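Local structure of VC0179-like protein (4XJ6) at residues 36-41 / 105-110; 127-132 / 187-192; 269-274 / 306-311. The protein probably joins ATP and GTP into cyclic GMP-AMP, as a bacterial dinucleotide cyclase homologous to cyclic GMP-AMP synthase. All blocks are in the same frame, centred on the assembly; numbering follows the deposited sequence.

Overall arrangement
From the N terminus, the long helix 24-57 meets strand 106-110 in interaction 1, closing a largely helical stretch of 63 residues. Strand 128-138 then pairs with strand 188-198 in interaction 2, a parallel pair within the mixed sheet of the nucleotidyltransferase part, closing 54 residues of helix and strand. These two contacts touch: strands 106-110 and 128-138 are neighbours in the sheet, a salt bridge joins Arg38 to Asp132, and both contacts reach both bound nucleotides. Interaction 3 closes 31 mostly helical residues and ties the ends of helices 257-271 and 297-310 in the C-terminal part, its centre about 28 Å from that of interaction 2. The three follow in series, neither nesting nor crossing.

Interaction 1 of 3, residues 36-41 / 105-110; sequences IVRERT and PRFWTQ. With GH3 (3'-deoxy-guanosine-5'-triphosphate), chain E; GH3 (3'-deoxy-guanosine-5'-triphosphate), chain D.
Arg38 and Phe107 meet where helix 36-41 runs nearly antiparallel to strand 106-110, the segment axes 9.8 Å apart at closest approach and at 158° to each other. The aliphatic part of Arg38 lies over one face of the Phe107 ring: CB sits 4.2 Å from the ring centroid, almost on the normal, a CH-pi contact, and CG follows at 3.8 Å from Phe107 CG. The two side chains run antiparallel, each passing the other. Because the arginine is extended from CG to NE, it runs on past the ring, and its guanidinium lies over Phe107 CB, with NE 3.4 Å from that carbon; guanidinium and ring planes are 19° apart. Thr41 reaches the far rim of the ring, its CG2 in the ring plane and 3.8 Å from Phe107 CE1. Its hydroxyl turns back into the helix, OG1 donating to Val37 O at 2.9 Å, and also bonds Ser159. At the other end, Arg38 NH2 comes within 3.2 Å of Thr109 OG1 and makes a salt bridge with Asp132, while Thr109 OG1 is bonded to Arg34 and Asp132. Next along the strand, Gln110 NE2 donates to O4' of the chain D nucleotide at 3.2 Å. An apolar arginine stem on an aromatic face thus carries its charge to the buried Asp132 on the helix side of the sheet, which probably offsets the charge of Arg38, close as it lies to Arg34.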
loop_
_atom_site.group_PDB
_atom_site.type_symbol
_atom_site.label_atom_id
_atom_site.label_comp_id
_atom_site.label_asym_id
_atom_site.label_seq_id
_atom_site.Cartn_x
_atom_site.Cartn_y
_atom_site.Cartn_z
ATOM N N ILE A 36 9.500 5.243 -13.826
ATOM C CA ILE A 36 10.682 4.424 -14.071
ATOM C C ILE A 36 10.361 2.931 -13.969
ATOM O O ILE A 36 10.794 2.131 -14.800
ATOM C CB ILE A 36 11.818 4.765 -13.078
ATOM C CG1 ILE A 36 12.330 6.190 -13.309
ATOM C CG2 ILE A 36 12.955 3.763 -13.201
ATOM C CD1 ILE A 36 13.293 6.673 -12.238
ATOM N N VAL A 37 9.590 2.567 -12.950
ATOM C CA VAL A 37 9.215 1.176 -12.724
ATOM C C VAL A 37 8.222 0.694 -13.774
ATOM O O VAL A 37 8.304 -0.440 -14.247
ATOM C CB VAL A 37 8.617 0.988 -11.319
ATOM C CG1 VAL A 37 8.127 -0.440 -11.119
ATOM C CG2 VAL A 37 9.649 1.356 -10.269
ATOM N N ARG A 38 7.292 1.570 -14.145
ATOM C CA ARG A 38 6.289 1.244 -15.153
ATOM C C ARG A 38 6.932 0.981 -16.511
ATOM O O ARG A 38 6.621 -0.012 -17.173
ATOM C CB ARG A 38 5.259 2.370 -15.274
ATOM C CG ARG A 38 4.355 2.521 -14.059
ATOM C CD ARG A 38 3.222 3.509 -14.321
ATOM N NE ARG A 38 2.291 3.580 -13.197
ATOM C CZ ARG A 38 1.135 4.238 -13.220
ATOM N NH1 ARG A 38 0.755 4.886 -14.317
ATOM N NH2 ARG A 38 0.352 4.245 -12.149
ATOM N N GLU A 39 7.830 1.874 -16.916
ATOM C CA GLU A 39 8.500 1.768 -18.209
ATOM C C GLU A 39 9.363 0.516 -18.299
ATOM O O GLU A 39 9.432 -0.126 -19.346
ATOM C CB GLU A 39 9.348 3.016 -18.465
ATOM C CG GLU A 39 8.533 4.275 -18.716
ATOM C CD GLU A 39 9.344 5.542 -18.537
ATOM O OE1 GLU A 39 10.509 5.446 -18.093
ATOM O OE2 GLU A 39 8.818 6.634 -18.839
ATOM N N ARG A 40 10.014 0.171 -17.195
ATOM C CA ARG A 40 10.847 -1.023 -17.143
ATOM C C ARG A 40 10.004 -2.293 -17.240
ATOM O O ARG A 40 10.371 -3.240 -17.935
ATOM C CB ARG A 40 11.679 -1.038 -15.860
ATOM C CG ARG A 40 12.537 -2.275 -15.684
ATOM C CD ARG A 40 13.457 -2.478 -16.870
ATOM N NE ARG A 40 14.350 -1.342 -17.078
ATOM C CZ ARG A 40 15.583 -1.263 -16.590
ATOM N NH1 ARG A 40 16.074 -2.255 -15.861
ATOM N NH2 ARG A 40 16.327 -0.191 -16.831
ATOM N N THR A 41 8.873 -2.307 -16.543
ATOM C CA THR A 41 7.963 -3.446 -16.590
ATOM C C THR A 41 7.348 -3.591 -17.975
ATOM O O THR A 41 7.132 -4.700 -18.457
ATOM C CB THR A 41 6.849 -3.313 -15.544
ATOM O OG1 THR A 41 7.436 -3.217 -14.240
ATOM C CG2 THR A 41 5.914 -4.520 -15.591
ATOM N N PRO A 105 0.631 -4.790 -20.591
ATOM C CA PRO A 105 0.274 -4.588 -19.183
ATOM C C PRO A 105 -0.230 -3.170 -18.924
ATOM O O PRO A 105 0.253 -2.227 -19.552
ATOM C CB PRO A 105 1.592 -4.842 -18.446
ATOM C CG PRO A 105 2.652 -4.594 -19.462
ATOM C CD PRO A 105 2.069 -5.063 -20.762
ATOM N N ARG A 106 -1.195 -3.024 -18.024
ATOM C CA ARG A 106 -1.657 -1.703 -17.617
ATOM C C ARG A 106 -1.186 -1.415 -16.196
ATOM O O ARG A 106 -0.877 -2.337 -15.442
ATOM C CB ARG A 106 -3.180 -1.600 -17.710
ATOM C CG ARG A 106 -3.689 -0.866 -18.944
ATOM C CD ARG A 106 -3.487 -1.683 -20.215
ATOM N NE ARG A 106 -4.046 -1.006 -21.382
ATOM C CZ ARG A 106 -4.136 -1.550 -22.592
ATOM N NH1 ARG A 106 -3.708 -2.790 -22.805
ATOM N NH2 ARG A 106 -4.659 -0.857 -23.595
ATOM N N PHE A 107 -1.124 -0.138 -15.837
ATOM C CA PHE A 107 -0.652 0.256 -14.514
ATOM C C PHE A 107 -1.612 1.236 -13.852
ATOM O O PHE A 107 -1.961 2.263 -14.430
ATOM C CB PHE A 107 0.746 0.872 -14.604
ATOM C CG PHE A 107 1.753 -0.007 -15.287
ATOM C CD1 PHE A 107 2.436 -0.981 -14.579
ATOM C CD2 PHE A 107 2.019 0.145 -16.638
ATOM C CE1 PHE A 107 3.363 -1.789 -15.204
ATOM C CE2 PHE A 107 2.947 -0.660 -17.267
ATOM C CZ PHE A 107 3.620 -1.627 -16.551
ATOM N N TRP A 108 -2.041 0.900 -12.640
ATOM C CA TRP A 108 -2.920 1.764 -11.863
ATOM C C TRP A 108 -2.524 1.736 -10.395
ATOM O O TRP A 108 -2.380 0.668 -9.800
ATOM C CB TRP A 108 -4.386 1.348 -12.027
ATOM C CG TRP A 108 -4.923 1.584 -13.407
ATOM C CD1 TRP A 108 -5.014 2.781 -14.054
ATOM C CD2 TRP A 108 -5.455 0.601 -14.305
ATOM N NE1 TRP A 108 -5.561 2.604 -15.302
ATOM C CE2 TRP A 108 -5.842 1.273 -15.481
ATOM C CE3 TRP A 108 -5.641 -0.785 -14.232
ATOM C CZ2 TRP A 108 -6.401 0.616 -16.572
ATOM C CZ3 TRP A 108 -6.196 -1.439 -15.319
ATOM C CH2 TRP A 108 -6.570 -0.737 -16.473
ATOM N N THR A 109 -2.349 2.919 -9.818
ATOM C CA THR A 109 -1.961 3.043 -8.420
ATOM C C THR A 109 -3.146 2.799 -7.487
ATOM O O THR A 109 -4.245 3.311 -7.707
ATOM C CB THR A 109 -1.359 4.432 -8.132
ATOM O OG1 THR A 109 -0.273 4.678 -9.033
ATOM C CG2 THR A 109 -0.849 4.513 -6.704
ATOM N N GLN A 110 -2.918 1.999 -6.450
ATOM C CA GLN A 110 -3.911 1.798 -5.403
ATOM C C GLN A 110 -3.365 2.371 -4.099
ATOM O O GLN A 110 -2.222 2.819 -4.045
ATOM C CB GLN A 110 -4.248 0.312 -5.254
ATOM C CG GLN A 110 -3.135 -0.503 -4.623
ATOM C CD GLN A 110 -3.264 -1.987 -4.889
ATOM O OE1 GLN A 110 -3.307 -2.422 -6.040
ATOM N NE2 GLN A 110 -3.318 -2.775 -3.823
HETATM O O3A GH3 E . 3.037 -5.744 3.362
HETATM P PA GH3 E . 1.930 -6.730 2.736
HETATM O O1A GH3 E . 0.696 -6.688 3.604
HETATM O O2A GH3 E . 2.446 -8.142 2.577
HETATM O "O5'" GH3 E . 1.588 -6.067 1.309
HETATM C "C5'" GH3 E . 1.872 -4.706 1.068
HETATM C "C4'" GH3 E . 1.250 -4.297 -0.258
HETATM O "O4'" GH3 E . 0.548 -5.392 -0.806
HETATM C "C3'" GH3 E . 0.238 -3.169 -0.143
HETATM C "C2'" GH3 E . -0.773 -3.488 -1.234
HETATM O "O2'" GH3 E . -0.471 -2.766 -2.405
HETATM C "C1'" GH3 E . -0.610 -4.973 -1.507
HETATM N N9 GH3 E . -1.737 -5.697 -0.903
HETATM C C8 GH3 E . -1.707 -6.237 0.357
HETATM N N7 GH3 E . -2.892 -6.837 0.590
HETATM C C5 GH3 E . -3.669 -6.698 -0.507
HETATM C C6 GH3 E . -4.958 -7.130 -0.778
HETATM O O6 GH3 E . -5.584 -7.760 0.073
HETATM N N1 GH3 E . -5.530 -6.848 -1.999
HETATM C C2 GH3 E . -4.814 -6.138 -2.941
HETATM N N2 GH3 E . -5.377 -5.872 -4.120
HETATM N N3 GH3 E . -3.526 -5.711 -2.662
HETATM C C4 GH3 E . -2.959 -5.985 -1.462
HETATM P PG GH3 D . 0.049 3.609 3.493
HETATM O O1G GH3 D . 0.450 3.254 4.904
HETATM O O2G GH3 D . 0.742 2.710 2.500
HETATM O O3G GH3 D . 0.441 5.037 3.206
HETATM O O3B GH3 D . -1.550 3.444 3.387
HETATM P PB GH3 D . -2.258 2.541 2.252
HETATM O O1B GH3 D . -3.676 3.017 2.050
HETATM O O2B GH3 D . -1.534 2.619 0.931
HETATM O O3A GH3 D . -2.275 1.047 2.863
HETATM P PA GH3 D . -1.419 -0.166 2.243
HETATM O O1A GH3 D . -1.094 -1.149 3.344
HETATM O O2A GH3 D . -0.163 0.318 1.563
HETATM O "O5'" GH3 D . -2.372 -0.870 1.153
HETATM C "C5'" GH3 D . -2.548 -0.317 -0.132
HETATM C "C4'" GH3 D . -3.776 -0.941 -0.781
HETATM O "O4'" GH3 D . -3.690 -2.347 -0.689
HETATM C "C3'" GH3 D . -5.081 -0.544 -0.116
HETATM C "C2'" GH3 D . -5.942 -1.778 -0.281
HETATM O "O2'" GH3 D . -6.745 -1.651 -1.432
HETATM C "C1'" GH3 D . -4.961 -2.924 -0.468
HETATM N N9 GH3 D . -4.897 -3.699 0.778
HETATM C C8 GH3 D . -3.875 -3.650 1.689
HETATM N N7 GH3 D . -4.155 -4.501 2.705
HETATM C C5 GH3 D . -5.344 -5.098 2.443
HETATM C C6 GH3 D . -6.090 -6.042 3.136
HETATM O O6 GH3 D . -5.678 -6.486 4.205
HETATM N N1 GH3 D . -7.290 -6.477 2.619
HETATM C C2 GH3 D . -7.748 -5.978 1.419
HETATM N N2 GH3 D . -8.910 -6.404 0.924
HETATM N N3 GH3 D . -7.002 -5.040 0.735
HETATM C C4 GH3 D . -5.820 -4.604 1.234
#

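Interaction 2 of 3, residues 127-132 / 187-192; sequences EMDIDD and KTHIDV. With MG (magnesium ion), chain C; MG (magnesium ion), chain B; GH3 (3'-deoxy-guanosine-5'-triphosphate), chain D; GH3 (3'-deoxy-guanosine-5'-triphosphate), chain E.
Glu127 meets His189 where two parallel strands of the nucleotidyltransferase sheet carry the aspartates of a two-metal site. Glu127 OE1 accepts a hydrogen bond from His189 ND1 at 2.6 Å through its anti lone pair, in the plane of the imidazole; Lys182 bonds the same oxygen. Met128 O accepts from His189 N and lies over one face of the ring, while the Met128 methyl CE reaches Thr188 OG1, itself bonded to Glu186 O, at 3.3 Å. Asp129, with CG anti to the backbone N (chi1 -179°), brings OD1 to the other edge of the imidazole, where His189 NE2 makes a weak bond. Both ring nitrogens are thus held between two carboxylates. Ile130 turns to the other side of the sheet, covered by helix 24-57, and lies beside Ile190, pointing the same way, CD1 4.1 Å from Ile190 CG1. Asp131 returns to the metal side, one oxygen on each magnesium ion, and its OD1 also accepts from O2' of the chain E nucleotide. Asp132 N closes the pairing with a weak bond to Asp191 O, and the Asp132 carboxylate is held by Arg38. The chain B magnesium binds Asp129 OD2, Asp131 OD2, a water and one oxygen of each phosphate of the chain D nucleotide; the chain C ion binds a water, both Asp129 oxygens, Asp131 OD1 and, at 2.2 Å, Asp191 OD2, whose partner oxygen OD1 Arg180 holds.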
loop_
_atom_site.group_PDB
_atom_site.type_symbol
_atom_site.label_atom_id
_atom_site.label_comp_id
_atom_site.label_asym_id
_atom_site.label_seq_id
_atom_site.Cartn_x
_atom_site.Cartn_y
_atom_site.Cartn_z
ATOM N N GLU A 127 9.725 4.593 5.022
ATOM C CA GLU A 127 9.728 5.050 3.635
ATOM C C GLU A 127 8.324 5.390 3.148
ATOM O O GLU A 127 7.345 4.803 3.609
ATOM C CB GLU A 127 10.338 3.978 2.725
ATOM C CG GLU A 127 11.751 3.554 3.102
ATOM C CD GLU A 127 12.201 2.306 2.364
ATOM O OE1 GLU A 127 11.332 1.557 1.872
ATOM O OE2 GLU A 127 13.426 2.073 2.278
ATOM N N MET A 128 8.226 6.335 2.218
ATOM C CA MET A 128 6.954 6.605 1.555
ATOM C C MET A 128 6.543 5.392 0.728
ATOM O O MET A 128 7.388 4.715 0.144
ATOM C CB MET A 128 7.049 7.847 0.669
ATOM C CG MET A 128 7.009 9.157 1.435
ATOM S SD MET A 128 7.410 10.598 0.426
ATOM C CE MET A 128 9.066 10.192 -0.132
ATOM N N ASP A 129 5.244 5.122 0.674
ATOM C CA ASP A 129 4.761 3.890 0.065
ATOM C C ASP A 129 3.883 4.141 -1.156
ATOM O O ASP A 129 2.836 4.781 -1.062
ATOM C CB ASP A 129 3.995 3.062 1.102
ATOM C CG ASP A 129 3.479 1.752 0.540
ATOM O OD1 ASP A 129 4.272 0.793 0.435
ATOM O OD2 ASP A 129 2.278 1.678 0.209
ATOM N N ILE A 130 4.326 3.631 -2.303
ATOM C CA ILE A 130 3.543 3.697 -3.531
ATOM C C ILE A 130 3.084 2.302 -3.947
ATOM O O ILE A 130 3.902 1.427 -4.229
ATOM C CB ILE A 130 4.339 4.321 -4.693
ATOM C CG1 ILE A 130 5.072 5.580 -4.235
ATOM C CG2 ILE A 130 3.412 4.626 -5.864
ATOM C CD1 ILE A 130 5.926 6.204 -5.311
ATOM N N ASP A 131 1.772 2.099 -3.979
ATOM C CA ASP A 131 1.219 0.817 -4.388
ATOM C C ASP A 131 0.766 0.882 -5.840
ATOM O O ASP A 131 -0.395 1.171 -6.121
ATOM C CB ASP A 131 0.052 0.419 -3.488
ATOM C CG ASP A 131 0.397 0.500 -2.019
ATOM O OD1 ASP A 131 1.105 -0.401 -1.523
ATOM O OD2 ASP A 131 -0.040 1.466 -1.358
ATOM N N ASP A 132 1.686 0.621 -6.761
ATOM C CA ASP A 132 1.370 0.670 -8.183
ATOM C C ASP A 132 1.240 -0.740 -8.758
ATOM O O ASP A 132 2.234 -1.440 -8.944
ATOM C CB ASP A 132 2.435 1.456 -8.947
ATOM C CG ASP A 132 1.937 1.942 -10.295
ATOM O OD1 ASP A 132 0.782 2.420 -10.363
ATOM O OD2 ASP A 132 2.694 1.847 -11.284
ATOM N N LYS A 187 13.986 7.618 0.065
ATOM C CA LYS A 187 13.155 7.150 1.175
ATOM C C LYS A 187 11.789 6.694 0.675
ATOM O O LYS A 187 10.757 7.031 1.249
ATOM C CB LYS A 187 13.003 8.245 2.233
ATOM C CG LYS A 187 14.270 8.506 3.026
ATOM C CD LYS A 187 14.063 9.618 4.037
ATOM C CE LYS A 187 15.369 9.989 4.714
ATOM N NZ LYS A 187 15.249 11.219 5.545
ATOM N N THR A 188 11.806 5.932 -0.411
ATOM C CA THR A 188 10.592 5.483 -1.071
ATOM C C THR A 188 10.724 4.021 -1.461
ATOM O O THR A 188 11.793 3.582 -1.881
ATOM C CB THR A 188 10.294 6.327 -2.337
ATOM O OG1 THR A 188 10.075 7.693 -1.963
ATOM C CG2 THR A 188 9.071 5.804 -3.078
ATOM N N HIS A 189 9.649 3.259 -1.298
ATOM C CA HIS A 189 9.584 1.942 -1.911
ATOM C C HIS A 189 8.289 1.815 -2.704
ATOM O O HIS A 189 7.282 2.450 -2.380
ATOM C CB HIS A 189 9.706 0.827 -0.866
ATOM C CG HIS A 189 8.586 0.792 0.129
ATOM N ND1 HIS A 189 8.776 1.056 1.468
ATOM C CD2 HIS A 189 7.272 0.505 -0.017
ATOM C CE1 HIS A 189 7.623 0.940 2.104
ATOM N NE2 HIS A 189 6.694 0.608 1.225
ATOM N N ILE A 190 8.331 1.013 -3.760
ATOM C CA ILE A 190 7.180 0.846 -4.628
ATOM C C ILE A 190 6.708 -0.599 -4.607
ATOM O O ILE A 190 7.444 -1.511 -4.987
ATOM C CB ILE A 190 7.499 1.256 -6.076
ATOM C CG1 ILE A 190 7.982 2.706 -6.121
ATOM C CG2 ILE A 190 6.284 1.055 -6.967
ATOM C CD1 ILE A 190 8.302 3.205 -7.512
ATOM N N ASP A 191 5.479 -0.807 -4.149
ATOM C CA ASP A 191 4.879 -2.135 -4.155
ATOM C C ASP A 191 4.204 -2.416 -5.494
ATOM O O ASP A 191 3.435 -1.598 -6.001
ATOM C CB ASP A 191 3.877 -2.279 -3.011
ATOM C CG ASP A 191 4.557 -2.438 -1.664
ATOM O OD1 ASP A 191 5.751 -2.809 -1.644
ATOM O OD2 ASP A 191 3.904 -2.202 -0.625
ATOM N N VAL A 192 4.494 -3.582 -6.061
ATOM C CA VAL A 192 3.938 -3.959 -7.355
ATOM C C VAL A 192 3.121 -5.245 -7.257
ATOM O O VAL A 192 3.621 -6.334 -7.549
ATOM C CB VAL A 192 5.042 -4.148 -8.413
ATOM C CG1 VAL A 192 4.428 -4.292 -9.802
ATOM C CG2 VAL A 192 6.024 -2.982 -8.370
HETATM MG MG MG C . 2.367 -0.853 0.246
HETATM MG MG MG B . 0.357 2.036 0.617
HETATM P PG GH3 D . 0.049 3.609 3.493
HETATM O O1G GH3 D . 0.450 3.254 4.904
HETATM O O2G GH3 D . 0.742 2.710 2.500
HETATM O O3G GH3 D . 0.441 5.037 3.206
HETATM O O3B GH3 D . -1.550 3.444 3.387
HETATM P PB GH3 D . -2.258 2.541 2.252
HETATM O O1B GH3 D . -3.676 3.017 2.050
HETATM O O2B GH3 D . -1.534 2.619 0.931
HETATM O O3A GH3 D . -2.275 1.047 2.863
HETATM P PA GH3 D . -1.419 -0.166 2.243
HETATM O O1A GH3 D . -1.094 -1.149 3.344
HETATM O O2A GH3 D . -0.163 0.318 1.563
HETATM O "O5'" GH3 D . -2.372 -0.870 1.153
HETATM C "C5'" GH3 D . -2.548 -0.317 -0.132
HETATM C "C4'" GH3 D . -3.776 -0.941 -0.781
HETATM O "O4'" GH3 D . -3.690 -2.347 -0.689
HETATM C "C3'" GH3 D . -5.081 -0.544 -0.116
HETATM C "C2'" GH3 D . -5.942 -1.778 -0.281
HETATM O "O2'" GH3 D . -6.745 -1.651 -1.432
HETATM C "C1'" GH3 D . -4.961 -2.924 -0.468
HETATM N N9 GH3 D . -4.897 -3.699 0.778
HETATM C C8 GH3 D . -3.875 -3.650 1.689
HETATM N N7 GH3 D . -4.155 -4.501 2.705
HETATM C C5 GH3 D . -5.344 -5.098 2.443
HETATM C C6 GH3 D . -6.090 -6.042 3.136
HETATM O O6 GH3 D . -5.678 -6.486 4.205
HETATM N N1 GH3 D . -7.290 -6.477 2.619
HETATM C C2 GH3 D . -7.748 -5.978 1.419
HETATM N N2 GH3 D . -8.910 -6.404 0.924
HETATM N N3 GH3 D . -7.002 -5.040 0.735
HETATM C C4 GH3 D . -5.820 -4.604 1.234
HETATM O O3A GH3 E . 3.037 -5.744 3.362
HETATM P PA GH3 E . 1.930 -6.730 2.736
HETATM O O1A GH3 E . 0.696 -6.688 3.604
HETATM O O2A GH3 E . 2.446 -8.142 2.577
HETATM O "O5'" GH3 E . 1.588 -6.067 1.309
HETATM C "C5'" GH3 E . 1.872 -4.706 1.068
HETATM C "C4'" GH3 E . 1.250 -4.297 -0.258
HETATM O "O4'" GH3 E . 0.548 -5.392 -0.806
HETATM C "C3'" GH3 E . 0.238 -3.169 -0.143
HETATM C "C2'" GH3 E . -0.773 -3.488 -1.234
HETATM O "O2'" GH3 E . -0.471 -2.766 -2.405
HETATM C "C1'" GH3 E . -0.610 -4.973 -1.507
HETATM N N9 GH3 E . -1.737 -5.697 -0.903
HETATM C C8 GH3 E . -1.707 -6.237 0.357
HETATM N N7 GH3 E . -2.892 -6.837 0.590
HETATM C C5 GH3 E . -3.669 -6.698 -0.507
HETATM C C6 GH3 E . -4.958 -7.130 -0.778
HETATM O O6 GH3 E . -5.584 -7.760 0.073
HETATM N N1 GH3 E . -5.530 -6.848 -1.999
HETATM C C2 GH3 E . -4.814 -6.138 -2.941
HETATM N N2 GH3 E . -5.377 -5.872 -4.120
HETATM N N3 GH3 E . -3.526 -5.711 -2.662
HETATM C C4 GH3 E . -2.959 -5.985 -1.462
HETATM O O HOH W 1 0.558 3.999 -0.188
HETATM O O HOH W 2 2.172 -1.628 2.169
#

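Interaction 3 of 3, residues 269-274 / 306-311; sequences KRIGGH and NILDRE
Arg270 and Asp309 join the C-terminal ends of helices 257-271 and 297-310 across the protein surface. Followed outward, the arginine leaves its backbone with CB pointing toward the other helix, and CG, anti to the backbone N (chi1 -174°), already comes within 4.2 Å of Asp309 OD1. CD is 3.8 Å from the same oxygen. A bend at chi3 (64°) then turns the guanidinium side-on to the carboxylate: NE donates to Asp309 OD1 at 2.9 Å, and NH2 to Asp309 OD2 at 2.7 Å. Both oxygens lie near the guanidinium plane, but the two planar groups are twisted 38° apart. OD2 accepts through its syn lone pair, whereas NE approaches OD1 from the syn side but well out of the carboxylate plane. NH2 has a second partner in Ser267, which should further restrict rotation of the guanidinium. Beneath the ion pair, Ile271 crosses Leu308 at about a right angle, CG2 touching Leu308 CB at 3.8 Å, while its CG1 packs against Asp309 OD1. His274 lies at the edge of this apolar patch and bonds His313, whose side chain also touches Ile271 and Leu308. A Gly272-Gly273 turn, Gly272 with positive phi, leads on to the next helix. This is a surface contact between the C-terminal ends of two helices, a bidentate Arg-Asp salt bridge over an Ile-Leu contact, in the mainly helical C-terminal part of this cyclase.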
loop_
_atom_site.group_PDB
_atom_site.type_symbol
_atom_site.label_atom_id
_atom_site.label_comp_id
_atom_site.label_asym_id
_atom_site.label_seq_id
_atom_site.Cartn_x
_atom_site.Cartn_y
_atom_site.Cartn_z
ATOM N N LYS A 269 -16.969 11.331 1.525
ATOM C CA LYS A 269 -18.171 12.056 1.133
ATOM C C LYS A 269 -19.199 12.026 2.254
ATOM O O LYS A 269 -19.814 13.040 2.582
ATOM C CB LYS A 269 -18.781 11.457 -0.137
ATOM C CG LYS A 269 -17.859 11.409 -1.340
ATOM C CD LYS A 269 -18.603 10.865 -2.550
ATOM C CE LYS A 269 -17.654 10.449 -3.661
ATOM N NZ LYS A 269 -17.399 8.982 -3.658
ATOM N N ARG A 270 -19.371 10.847 2.838
ATOM C CA ARG A 270 -20.400 10.617 3.844
ATOM C C ARG A 270 -20.075 11.299 5.170
ATOM O O ARG A 270 -20.917 11.983 5.749
ATOM C CB ARG A 270 -20.587 9.111 4.054
ATOM C CG ARG A 270 -21.740 8.732 4.969
ATOM C CD ARG A 270 -21.934 7.216 5.032
ATOM N NE ARG A 270 -20.788 6.533 5.630
ATOM C CZ ARG A 270 -19.841 5.903 4.938
ATOM N NH1 ARG A 270 -19.901 5.857 3.612
ATOM N NH2 ARG A 270 -18.835 5.316 5.573
ATOM N N ILE A 271 -18.849 11.110 5.642
ATOM C CA ILE A 271 -18.436 11.627 6.941
ATOM C C ILE A 271 -17.975 13.081 6.851
ATOM O O ILE A 271 -18.323 13.911 7.694
ATOM C CB ILE A 271 -17.306 10.766 7.541
ATOM C CG1 ILE A 271 -17.810 9.345 7.800
ATOM C CG2 ILE A 271 -16.774 11.386 8.821
ATOM C CD1 ILE A 271 -16.709 8.341 8.051
ATOM N N GLY A 272 -17.199 13.386 5.818
ATOM C CA GLY A 272 -16.657 14.721 5.652
ATOM C C GLY A 272 -15.175 14.691 5.341
ATOM O O GLY A 272 -14.508 13.676 5.541
ATOM N N GLY A 273 -14.657 15.815 4.859
ATOM C CA GLY A 273 -13.265 15.904 4.460
ATOM C C GLY A 273 -12.277 15.669 5.589
ATOM O O GLY A 273 -11.118 15.339 5.343
ATOM N N HIS A 274 -12.737 15.830 6.827
ATOM C CA HIS A 274 -11.873 15.672 7.994
ATOM C C HIS A 274 -11.472 14.215 8.214
ATOM O O HIS A 274 -10.600 13.921 9.032
ATOM C CB HIS A 274 -12.559 16.217 9.251
ATOM C CG HIS A 274 -13.858 15.544 9.571
ATOM N ND1 HIS A 274 -15.054 15.928 9.002
ATOM C CD2 HIS A 274 -14.152 14.515 10.401
ATOM C CE1 HIS A 274 -16.027 15.164 9.466
ATOM N NE2 HIS A 274 -15.506 14.298 10.317
ATOM N N ASN A 306 -15.786 3.620 11.045
ATOM C CA ASN A 306 -16.806 2.914 11.809
ATOM C C ASN A 306 -17.207 3.736 13.025
ATOM O O ASN A 306 -18.383 3.809 13.386
ATOM C CB ASN A 306 -16.311 1.528 12.235
ATOM C CG ASN A 306 -16.341 0.523 11.096
ATOM O OD1 ASN A 306 -16.947 0.770 10.055
ATOM N ND2 ASN A 306 -15.691 -0.620 11.292
ATOM N N ILE A 307 -16.214 4.363 13.644
ATOM C CA ILE A 307 -16.444 5.252 14.772
ATOM C C ILE A 307 -17.167 6.518 14.330
ATOM O O ILE A 307 -18.181 6.903 14.914
ATOM C CB ILE A 307 -15.121 5.641 15.456
ATOM C CG1 ILE A 307 -14.453 4.410 16.068
ATOM C CG2 ILE A 307 -15.365 6.688 16.524
ATOM C CD1 ILE A 307 -13.061 4.669 16.611
ATOM N N LEU A 308 -16.642 7.157 13.290
ATOM C CA LEU A 308 -17.181 8.428 12.822
ATOM C C LEU A 308 -18.554 8.277 12.175
ATOM O O LEU A 308 -19.294 9.250 12.052
ATOM C CB LEU A 308 -16.207 9.088 11.843
ATOM C CG LEU A 308 -14.873 9.533 12.447
ATOM C CD1 LEU A 308 -14.081 10.357 11.448
ATOM C CD2 LEU A 308 -15.102 10.316 13.730
ATOM N N ASP A 309 -18.889 7.061 11.754
ATOM C CA ASP A 309 -20.222 6.787 11.225
ATOM C C ASP A 309 -21.217 6.617 12.361
ATOM O O ASP A 309 -22.375 7.021 12.255
ATOM C CB ASP A 309 -20.223 5.534 10.343
ATOM C CG ASP A 309 -19.858 5.832 8.905
ATOM O OD1 ASP A 309 -20.219 6.921 8.414
ATOM O OD2 ASP A 309 -19.217 4.977 8.263
ATOM N N ARG A 310 -20.750 6.028 13.455
ATOM C CA ARG A 310 -21.613 5.681 14.576
ATOM C C ARG A 310 -21.812 6.830 15.562
ATOM O O ARG A 310 -22.903 7.012 16.104
ATOM C CB ARG A 310 -21.038 4.472 15.317
ATOM C CG ARG A 310 -21.915 3.940 16.438
ATOM C CD ARG A 310 -21.130 3.025 17.367
ATOM N NE ARG A 310 -20.355 2.032 16.630
ATOM C CZ ARG A 310 -19.077 1.754 16.868
ATOM N NH1 ARG A 310 -18.422 2.391 17.832
ATOM N NH2 ARG A 310 -18.450 0.836 16.144
ATOM N N GLU A 311 -20.754 7.600 15.791
ATOM C CA GLU A 311 -20.761 8.611 16.842
ATOM C C GLU A 311 -20.872 10.025 16.285
ATOM O O GLU A 311 -20.175 10.384 15.334
ATOM C CB GLU A 311 -19.497 8.490 17.695
ATOM C CG GLU A 311 -19.126 7.059 18.068
ATOM C CD GLU A 311 -20.043 6.459 19.120
ATOM O OE1 GLU A 311 -20.914 7.183 19.647
ATOM O OE2 GLU A 311 -19.890 5.258 19.425
#